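Local coordinates for protein putative N-acetylneuraminate lyase ([Ruminococcus] gnavus ATCC 29149, PDB 6RB7) that belongs to the dihydrodipicolinate synthetase family, folds as an (alpha/beta)8 barrel with extra C-terminal helices, and assembles from four chains, at residues Gln227-Arg232 with Gly261-Ala266; Tyr251-Glu256 with Arg267-Ala272. All coordinates share one frame; numbering follows the deposited sequence.

Interaction 1 of 2, residues Gln227-Arg232 with Gly261-Ala266; sequences QFMSGR and GKMTEA. With BCN (bicine), chain I.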
ATOM      1  N   GLN A 227      18.832  -8.739  -6.178  1.00 10.16           N
ATOM      2  CA  GLN A 227      19.378  -8.729  -4.788  1.00 10.73           C
ATOM      3  C   GLN A 227      20.113 -10.055  -4.468  1.00 11.53           C
ATOM      4  O   GLN A 227      20.394 -10.311  -3.295  1.00 11.94           O
ATOM      5  CB  GLN A 227      18.226  -8.487  -3.818  1.00 10.44           C
ATOM      6  CG  GLN A 227      17.488  -7.191  -4.079  1.00  9.77           C
ATOM      7  CD  GLN A 227      16.423  -6.832  -3.052  1.00 10.88           C
ATOM      8  OE1 GLN A 227      16.133  -5.638  -2.914  1.00 10.71           O
ATOM      9  NE2 GLN A 227      15.842  -7.816  -2.322  1.00 10.55           N
ATOM     10  N   PHE A 228      20.425 -10.863  -5.479  1.00 11.23           N
ATOM     11  CA  PHE A 228      21.026 -12.209  -5.320  1.00 11.16           C
ATOM     12  C   PHE A 228      22.119 -12.210  -4.242  1.00 11.68           C
ATOM     13  O   PHE A 228      22.004 -12.982  -3.257  1.00 10.43           O
ATOM     14  CB  PHE A 228      21.534 -12.681  -6.680  1.00 10.91           C
ATOM     15  CG  PHE A 228      22.071 -14.079  -6.749  1.00 10.86           C
ATOM     16  CD1 PHE A 228      23.289 -14.407  -6.184  1.00 11.12           C
ATOM     17  CD2 PHE A 228      21.364 -15.083  -7.412  1.00 10.18           C
ATOM     18  CE1 PHE A 228      23.798 -15.700  -6.290  1.00 13.45           C
ATOM     19  CE2 PHE A 228      21.898 -16.343  -7.553  1.00 12.08           C
ATOM     20  CZ  PHE A 228      23.089 -16.671  -6.959  1.00 12.14           C
ATOM     21  N   MET A 229      23.125 -11.351  -4.378  1.00 12.37           N
ATOM     22  CA  MET A 229      24.291 -11.446  -3.482  1.00 10.91           C
ATOM     23  C   MET A 229      23.900 -11.072  -2.056  1.00 11.08           C
ATOM     24  O   MET A 229      24.453 -11.665  -1.092  1.00 12.75           O
ATOM     25  CB  MET A 229      25.464 -10.605  -3.969  1.00 13.00           C
ATOM     26  CG  MET A 229      25.240  -9.153  -3.941  1.00 11.91           C
ATOM     27  SD  MET A 229      26.681  -8.292  -4.690  1.00 15.60           S
ATOM     28  CE  MET A 229      27.978  -8.658  -3.527  1.00 16.96           C
ATOM     29  N   SER A 230      22.959 -10.147  -1.900  1.00 10.09           N
ATOM     30  CA  SER A 230      22.520  -9.636  -0.594  1.00 10.26           C
ATOM     31  C   SER A 230      21.682 -10.695   0.114  1.00 10.79           C
ATOM     32  O   SER A 230      21.817 -10.824   1.355  1.00 11.11           O
ATOM     33  CB  SER A 230      21.749  -8.359  -0.782  1.00 12.08           C
ATOM     34  OG  SER A 230      22.601  -7.304  -1.183  1.00 12.52           O
ATOM     35  N   GLY A 231      20.772 -11.361  -0.584  1.00 10.53           N
ATOM     36  CA  GLY A 231      19.967 -12.430   0.037  1.00 10.32           C
ATOM     37  C   GLY A 231      20.838 -13.610   0.399  1.00 10.90           C
ATOM     38  O   GLY A 231      20.609 -14.216   1.462  1.00 11.38           O
ATOM     39  N   ARG A 232      21.777 -13.961  -0.460  1.00 11.61           N
ATOM     40  CA  ARG A 232      22.728 -15.072  -0.194  1.00 12.88           C
ATOM     41  C   ARG A 232      23.517 -14.806   1.089  1.00 13.35           C
ATOM     42  O   ARG A 232      23.486 -15.670   1.991  1.00 13.76           O
ATOM     43  CB  ARG A 232      23.614 -15.264  -1.413  1.00 12.72           C
ATOM     44  CG  ARG A 232      22.910 -15.966  -2.565  1.00 13.63           C
ATOM     45  CD  ARG A 232      22.693 -17.487  -2.403  1.00 15.79           C
ATOM     46  NE  ARG A 232      24.023 -18.084  -2.542  1.00 16.90           N
ATOM     47  CZ  ARG A 232      24.805 -18.460  -1.560  1.00 14.90           C
ATOM     48  NH1 ARG A 232      24.440 -18.448  -0.301  1.00 15.92           N
ATOM     49  NH2 ARG A 232      26.013 -18.928  -1.847  1.00 18.24           N
ATOM     50  N   GLY A 261      33.986 -15.559  -0.668  1.00 21.92           N
ATOM     51  CA  GLY A 261      34.131 -14.294   0.071  1.00 22.97           C
ATOM     52  C   GLY A 261      34.679 -13.181  -0.809  1.00 26.46           C
ATOM     53  O   GLY A 261      35.188 -12.195  -0.269  1.00 28.72           O
ATOM     54  N   LYS A 262      34.592 -13.313  -2.133  1.00 21.82           N
ATOM     55  CA  LYS A 262      35.142 -12.323  -3.095  1.00 20.04           C
ATOM     56  C   LYS A 262      34.039 -11.318  -3.427  1.00 23.49           C
ATOM     57  O   LYS A 262      33.423 -11.388  -4.510  1.00 20.50           O
ATOM     58  CB  LYS A 262      35.656 -13.012  -4.340  1.00 22.97           C
ATOM     59  CG  LYS A 262      36.910 -13.846  -4.088  1.00 27.26           C
ATOM     60  CD  LYS A 262      37.381 -14.615  -5.281  1.00 30.65           C
ATOM     61  CE  LYS A 262      38.749 -15.209  -5.017  1.00 43.35           C
ATOM     62  NZ  LYS A 262      39.107 -16.203  -6.053  1.00 48.74           N
ATOM     63  N   MET A 263      33.784 -10.396  -2.509  0.50 24.08           N
ATOM     64  CA  MET A 263      32.583  -9.535  -2.594  0.50 24.71           C
ATOM     65  C   MET A 263      32.780  -8.452  -3.661  0.50 21.69           C
ATOM     66  O   MET A 263      31.771  -8.031  -4.235  0.50 20.89           O
ATOM     67  CB  MET A 263      32.262  -8.975  -1.211  0.50 25.24           C
ATOM     68  CG  MET A 263      32.259 -10.114  -0.171  0.50 28.92           C
ATOM     69  SD  MET A 263      31.257 -11.557  -0.672  0.50 24.05           S
ATOM     70  CE  MET A 263      29.969 -10.596  -1.461  0.50 15.65           C
ATOM     71  N   THR A 264      34.012  -7.996  -3.941  1.00 19.50           N
ATOM     72  CA  THR A 264      34.230  -6.989  -5.012  1.00 19.01           C
ATOM     73  C   THR A 264      33.878  -7.618  -6.369  1.00 18.25           C
ATOM     74  O   THR A 264      33.162  -6.988  -7.193  1.00 19.15           O
ATOM     75  CB  THR A 264      35.642  -6.402  -5.029  1.00 27.04           C
ATOM     76  OG1 THR A 264      35.740  -5.707  -3.799  1.00 29.59           O
ATOM     77  CG2 THR A 264      35.889  -5.469  -6.192  1.00 28.68           C
ATOM     78  N   GLU A 265      34.379  -8.819  -6.614  1.00 19.68           N
ATOM     79  CA  GLU A 265      34.106  -9.518  -7.881  1.00 18.05           C
ATOM     80  C   GLU A 265      32.598  -9.822  -7.978  1.00 15.20           C
ATOM     81  O   GLU A 265      32.008  -9.662  -9.068  1.00 15.97           O
ATOM     82  CB  GLU A 265      34.956 -10.779  -7.942  1.00 20.49           C
ATOM     83  CG  GLU A 265      36.453 -10.466  -7.977  1.00 34.96           C
ATOM     84  CD  GLU A 265      37.243 -10.356  -6.673  1.00 60.16           C
ATOM     85  OE1 GLU A 265      36.661 -10.039  -5.571  1.00 35.72           O
ATOM     86  OE2 GLU A 265      38.499 -10.599  -6.751  1.00 69.32           O
ATOM     87  N   ALA A 266      32.000 -10.239  -6.863  1.00 15.35           N
ATOM     88  CA  ALA A 266      30.548 -10.514  -6.812  1.00 14.47           C
ATOM     89  C   ALA A 266      29.786  -9.252  -7.190  1.00 14.93           C
ATOM     90  O   ALA A 266      28.849  -9.317  -8.016  1.00 14.29           O
ATOM     91  CB  ALA A 266      30.155 -11.038  -5.464  1.00 15.76           C
TER
HETATM   92  N1  BCN I 405      39.473 -13.560   0.648  1.00101.00           N
HETATM   93  C1  BCN I 405      39.628 -14.053   2.049  1.00 96.73           C
HETATM   94  C2  BCN I 405      38.404 -14.683   2.724  1.00 83.87           C
HETATM   95  O21 BCN I 405      37.306 -14.556   2.153  1.00 80.43           O
HETATM   96  O22 BCN I 405      38.585 -15.280   3.818  1.00 64.18           O
HETATM   97  C3  BCN I 405      38.497 -12.472   0.473  1.00 80.68           C
HETATM   98  C4  BCN I 405      38.992 -11.353  -0.416  1.00 75.92           C
HETATM   99  O4  BCN I 405      38.664 -10.083   0.130  1.00 70.49           O
HETATM  100  C5  BCN I 405      39.455 -14.617  -0.377  1.00 88.29           C
HETATM  101  C6  BCN I 405      40.544 -14.448  -1.411  1.00 73.94           C
HETATM  102  O6  BCN I 405      40.298 -13.313  -2.225  1.00 73.57           O
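The turn of helix that presents M229 to M263 and A266 starts at Q227 O, which accepts a hydrogen bond of 2.9 Å from G231 N and a weak one from S230 N. Q227 takes the N-cap position, and the other segment repeats the device: K262 is the N-cap of its helix, and its O receives A266 N at 3.0 Å. From this scaffold M229 leans across with CG held between its own N and carbonyl carbon (chi1 67°). The chain then runs straight through chi2 and bends at SD, bringing the terminal methyl CE beside A266 CB, 3.8 Å away. M263 reaches in by its end, its folded thioether meeting M229 obliquely, methyl against methyl. That approach appears tight, but M263 has two conformers, which makes its closeness doubtful. In fold terms, the contact joins helix 228-234, which links two neighbouring parallel strands of the barrel, to helix 263-281, in the C-terminal helical part that follows the barrel strands. It lies at a subunit boundary as well: M229 packs on V233 of the second subunit, and M263 on its own counterpart there. At the start of the 261-266 segment, away from M229, G261 closes the preceding helix in a Schellman motif with positive phi (72°), and K262 is the centre of an inverse gamma turn. Bicine rests against this corner, its C3 lying 3.4 Å from G261 O and its O6 lying 3.7 Å from K262 CE, with A260 completing the pocket.

Interaction 2 of 2, residues Tyr251-Glu256 with Arg267-Ala272; sequences YLKLDE and RKIQYA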
ATOM      1  N   TYR A 251      25.220 -16.009 -13.152  1.00 12.22           N
ATOM      2  CA  TYR A 251      24.768 -16.304 -11.768  1.00 10.14           C
ATOM      3  C   TYR A 251      25.638 -17.411 -11.155  1.00 10.54           C
ATOM      4  O   TYR A 251      25.855 -17.365  -9.936  1.00 12.92           O
ATOM      5  CB  TYR A 251      23.286 -16.621 -11.766  1.00 11.16           C
ATOM      6  CG  TYR A 251      22.410 -15.422 -12.028  1.00 12.62           C
ATOM      7  CD1 TYR A 251      22.206 -14.476 -11.034  1.00 13.39           C
ATOM      8  CD2 TYR A 251      21.838 -15.190 -13.282  1.00 12.86           C
ATOM      9  CE1 TYR A 251      21.401 -13.374 -11.235  1.00 14.18           C
ATOM     10  CE2 TYR A 251      21.040 -14.072 -13.502  1.00 12.68           C
ATOM     11  CZ  TYR A 251      20.827 -13.162 -12.480  1.00 13.63           C
ATOM     12  OH  TYR A 251      19.979 -12.101 -12.675  1.00 13.13           O
ATOM     13  N   LEU A 252      26.069 -18.424 -11.931  1.00 11.50           N
ATOM     14  CA  LEU A 252      26.990 -19.441 -11.367  1.00 13.36           C
ATOM     15  C   LEU A 252      28.283 -18.784 -10.900  1.00 12.63           C
ATOM     16  O   LEU A 252      28.764 -19.118  -9.801  1.00 14.51           O
ATOM     17  CB  LEU A 252      27.234 -20.531 -12.415  1.00 12.90           C
ATOM     18  CG  LEU A 252      26.046 -21.474 -12.628  1.00 14.78           C
ATOM     19  CD1 LEU A 252      26.223 -22.274 -13.918  1.00 17.76           C
ATOM     20  CD2 LEU A 252      25.843 -22.381 -11.408  1.00 15.13           C
ATOM     21  N   LYS A 253      28.807 -17.865 -11.692  1.00 11.59           N
ATOM     22  CA  LYS A 253      30.072 -17.190 -11.324  1.00 12.47           C
ATOM     23  C   LYS A 253      29.852 -16.260 -10.129  1.00 12.39           C
ATOM     24  O   LYS A 253      30.707 -16.213  -9.249  1.00 14.67           O
ATOM     25  CB  LYS A 253      30.638 -16.444 -12.523  1.00 13.96           C
ATOM     26  CG  LYS A 253      32.047 -15.912 -12.259  1.00 14.68           C
ATOM     27  CD  LYS A 253      33.062 -17.030 -12.181  1.00 19.27           C
ATOM     28  CE  LYS A 253      34.458 -16.483 -11.969  1.00 26.22           C
ATOM     29  NZ  LYS A 253      35.469 -17.579 -12.020  1.00 25.96           N
ATOM     30  N   LEU A 254      28.707 -15.594 -10.073  1.00 12.88           N
ATOM     31  CA  LEU A 254      28.348 -14.754  -8.897  1.00 12.13           C
ATOM     32  C   LEU A 254      28.352 -15.629  -7.660  1.00 11.85           C
ATOM     33  O   LEU A 254      28.944 -15.241  -6.649  1.00 14.23           O
ATOM     34  CB  LEU A 254      26.983 -14.134  -9.166  1.00 13.19           C
ATOM     35  CG  LEU A 254      26.387 -13.257  -8.085  1.00 13.60           C
ATOM     36  CD1 LEU A 254      27.341 -12.222  -7.552  1.00 16.12           C
ATOM     37  CD2 LEU A 254      25.147 -12.584  -8.608  1.00 16.02           C
ATOM     38  N   ASP A 255      27.703 -16.782  -7.719  1.00 12.40           N
ATOM     39  CA  ASP A 255      27.592 -17.679  -6.554  1.00 13.24           C
ATOM     40  C   ASP A 255      28.985 -18.169  -6.153  1.00 16.44           C
ATOM     41  O   ASP A 255      29.276 -18.254  -4.947  1.00 20.53           O
ATOM     42  CB  ASP A 255      26.627 -18.811  -6.855  1.00 16.00           C
ATOM     43  CG  ASP A 255      25.931 -19.357  -5.644  1.00 19.30           C
ATOM     44  OD1 ASP A 255      25.740 -18.582  -4.706  1.00 21.56           O
ATOM     45  OD2 ASP A 255      25.633 -20.559  -5.658  1.00 19.96           O
ATOM     46  N   GLU A 256      29.836 -18.472  -7.129  1.00 15.90           N
ATOM     47  CA  GLU A 256      31.235 -18.899  -6.848  1.00 17.26           C
ATOM     48  C   GLU A 256      31.966 -17.780  -6.103  1.00 17.46           C
ATOM     49  O   GLU A 256      32.628 -18.067  -5.065  1.00 18.66           O
ATOM     50  CB  GLU A 256      31.930 -19.240  -8.170  1.00 18.66           C
ATOM     51  CG  GLU A 256      33.332 -19.750  -7.988  1.00 23.67           C
ATOM     52  CD  GLU A 256      34.079 -19.809  -9.316  1.00 28.25           C
ATOM     53  OE1 GLU A 256      34.673 -18.795  -9.701  1.00 31.63           O
ATOM     54  OE2 GLU A 256      33.932 -20.803 -10.012  1.00 38.63           O
ATOM     55  N   ARG A 267      30.145  -8.105  -6.613  1.00 15.67           N
ATOM     56  CA  ARG A 267      29.430  -6.838  -6.911  1.00 15.16           C
ATOM     57  C   ARG A 267      29.547  -6.507  -8.395  1.00 15.76           C
ATOM     58  O   ARG A 267      28.532  -6.119  -9.010  1.00 14.61           O
ATOM     59  CB  ARG A 267      30.030  -5.636  -6.177  1.00 17.60           C
ATOM     60  CG  ARG A 267      29.355  -5.275  -4.890  1.00 22.92           C
ATOM     61  CD  ARG A 267      29.889  -3.982  -4.286  1.00 18.93           C
ATOM     62  NE  ARG A 267      31.295  -4.050  -3.879  1.00 24.07           N
ATOM     63  CZ  ARG A 267      31.754  -4.669  -2.805  1.00 27.52           C
ATOM     64  NH1 ARG A 267      30.962  -5.365  -1.983  1.00 21.54           N
ATOM     65  NH2 ARG A 267      33.051  -4.627  -2.554  1.00 30.78           N
ATOM     66  N   LYS A 268      30.715  -6.704  -9.015  1.00 14.62           N
ATOM     67  CA  LYS A 268      30.838  -6.435 -10.469  1.00 13.88           C
ATOM     68  C   LYS A 268      29.815  -7.254 -11.255  1.00 13.16           C
ATOM     69  O   LYS A 268      29.162  -6.700 -12.189  1.00 14.46           O
ATOM     70  CB  LYS A 268      32.262  -6.674 -10.964  1.00 18.07           C
ATOM     71  CG  LYS A 268      33.250  -5.627 -10.449  1.00 25.69           C
ATOM     72  CD  LYS A 268      34.637  -5.803 -11.024  1.00 36.78           C
ATOM     73  CE  LYS A 268      35.534  -4.622 -10.709  1.00 47.41           C
ATOM     74  NZ  LYS A 268      35.962  -4.652  -9.292  1.00 44.26           N
ATOM     75  N   ILE A 269      29.699  -8.541 -10.920  1.00 14.55           N
ATOM     76  CA  ILE A 269      28.785  -9.428 -11.663  1.00 13.63           C
ATOM     77  C   ILE A 269      27.333  -9.025 -11.382  1.00 11.37           C
ATOM     78  O   ILE A 269      26.531  -8.946 -12.298  1.00 12.83           O
ATOM     79  CB  ILE A 269      29.079 -10.897 -11.366  1.00 15.14           C
ATOM     80  CG1 ILE A 269      30.511 -11.252 -11.802  1.00 16.07           C
ATOM     81  CG2 ILE A 269      28.052 -11.756 -12.089  1.00 15.53           C
ATOM     82  CD1 ILE A 269      30.975 -12.575 -11.293  1.00 15.71           C
ATOM     83  N   GLN A 270      27.008  -8.817 -10.099  1.00 13.01           N
ATOM     84  CA  GLN A 270      25.636  -8.406  -9.717  1.00 10.91           C
ATOM     85  C   GLN A 270      25.247  -7.143 -10.491  1.00 10.48           C
ATOM     86  O   GLN A 270      24.088  -7.047 -11.016  1.00 12.04           O
ATOM     87  CB  GLN A 270      25.537  -8.191  -8.221  1.00 11.11           C
ATOM     88  CG  GLN A 270      24.125  -7.805  -7.768  1.00 10.59           C
ATOM     89  CD  GLN A 270      23.248  -9.019  -7.691  1.00 12.28           C
ATOM     90  OE1 GLN A 270      23.443  -9.857  -6.788  1.00 13.40           O
ATOM     91  NE2 GLN A 270      22.262  -9.134  -8.606  1.00 11.49           N
ATOM     92  N   TYR A 271      26.147  -6.168 -10.570  1.00 10.62           N
ATOM     93  CA  TYR A 271      25.810  -4.897 -11.247  1.00 11.96           C
ATOM     94  C   TYR A 271      25.592  -5.133 -12.743  1.00 11.97           C
ATOM     95  O   TYR A 271      24.705  -4.540 -13.330  1.00 14.15           O
ATOM     96  CB  TYR A 271      26.860  -3.821 -10.971  1.00 12.04           C
ATOM     97  CG  TYR A 271      26.683  -3.091  -9.673  1.00 11.32           C
ATOM     98  CD1 TYR A 271      26.467  -3.763  -8.471  1.00 11.40           C
ATOM     99  CD2 TYR A 271      26.790  -1.720  -9.604  1.00 13.25           C
ATOM    100  CE1 TYR A 271      26.336  -3.098  -7.272  1.00 12.79           C
ATOM    101  CE2 TYR A 271      26.643  -1.029  -8.411  1.00 12.19           C
ATOM    102  CZ  TYR A 271      26.409  -1.718  -7.241  1.00 12.71           C
ATOM    103  OH  TYR A 271      26.303  -1.015  -6.072  1.00 12.99           O
ATOM    104  N   ALA A 272      26.390  -6.004 -13.351  1.00 13.60           N
ATOM    105  CA  ALA A 272      26.231  -6.325 -14.784  1.00 12.75           C
ATOM    106  C   ALA A 272      24.909  -7.058 -15.008  1.00 13.80           C
ATOM    107  O   ALA A 272      24.212  -6.704 -15.973  1.00 14.62           O
ATOM    108  CB  ALA A 272      27.384  -7.164 -15.249  1.00 14.78           C
TER
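I269 meets L254 through a branch set by its first torsion: chi1 of -61° puts CG2 anti to the backbone N and against L254 CB, and sets CG1 beside that N, leading on to CD1. In L254, chi1 of 179° carries CG onward past this meeting point, so that CD2 reaches the amide of Q270. The setting is an antiparallel helical hairpin. Helix 248-259, which follows the last barrel strand, 238-241, is succeeded after a short turn by helix 263-281, which opens the C-terminal helical extension; the short axes of 251-256 and 267-272 pass 9.3 Å apart at 151°. At its centre I269 CG2 packs on L254 CB at 3.9 Å. The other branch of I269 continues to CD1, which sits over the backbone of the facing helix, 4.0 Å from L254 N, and touches K253 CG at 3.6 Å, the two side chains crossing at about a right angle. F335 of helix 317-335 also packs on I269, which ties the hairpin to the C-terminal helix. Further out, the CD2 methyl of L254 crosses obliquely to the amide of Q270, 3.7 Å from OE1, so an apolar methyl lies against a polar group whose bonds are made elsewhere. Q270 NE2 is held by N274 OD1 and D225 O, which helps fix the amide's orientation, while OE1 turns to helix 228-234. The contact has no hydrogen bond across it; van der Waals contact of L254 and I269 makes it, with the Q270 amide and aliphatic K253 carbons alongside. Beyond CG, K253 bends away from I269, and its NZ forms a salt bridge of 2.7 Å with the syn lone pair of E256 OE1.

How the interactions relate
Helix 263-281 serves both contacts, and consecutive parts of it are used: 263-266 serve interaction 1 and 267-272 interaction 2. The centres of the two contacts lie 7 Å apart. Direct bonds connect them. R232 NE makes a salt bridge of 2.8 Å with D255 OD1, and M229 N probably donates a hydrogen bond of 2.9 Å to Q270 OE1, so helix 228-234 is fastened to both arms of the hairpin. L254 CD1 also approaches A266 O at 3.3 Å. Bicine lies at the hairpin turn, beside G261 and K262, at the start of one segment of interaction 1, whereas the K253 side chain of interaction 2 is about 12 Å from it. Both interactions also border the second subunit.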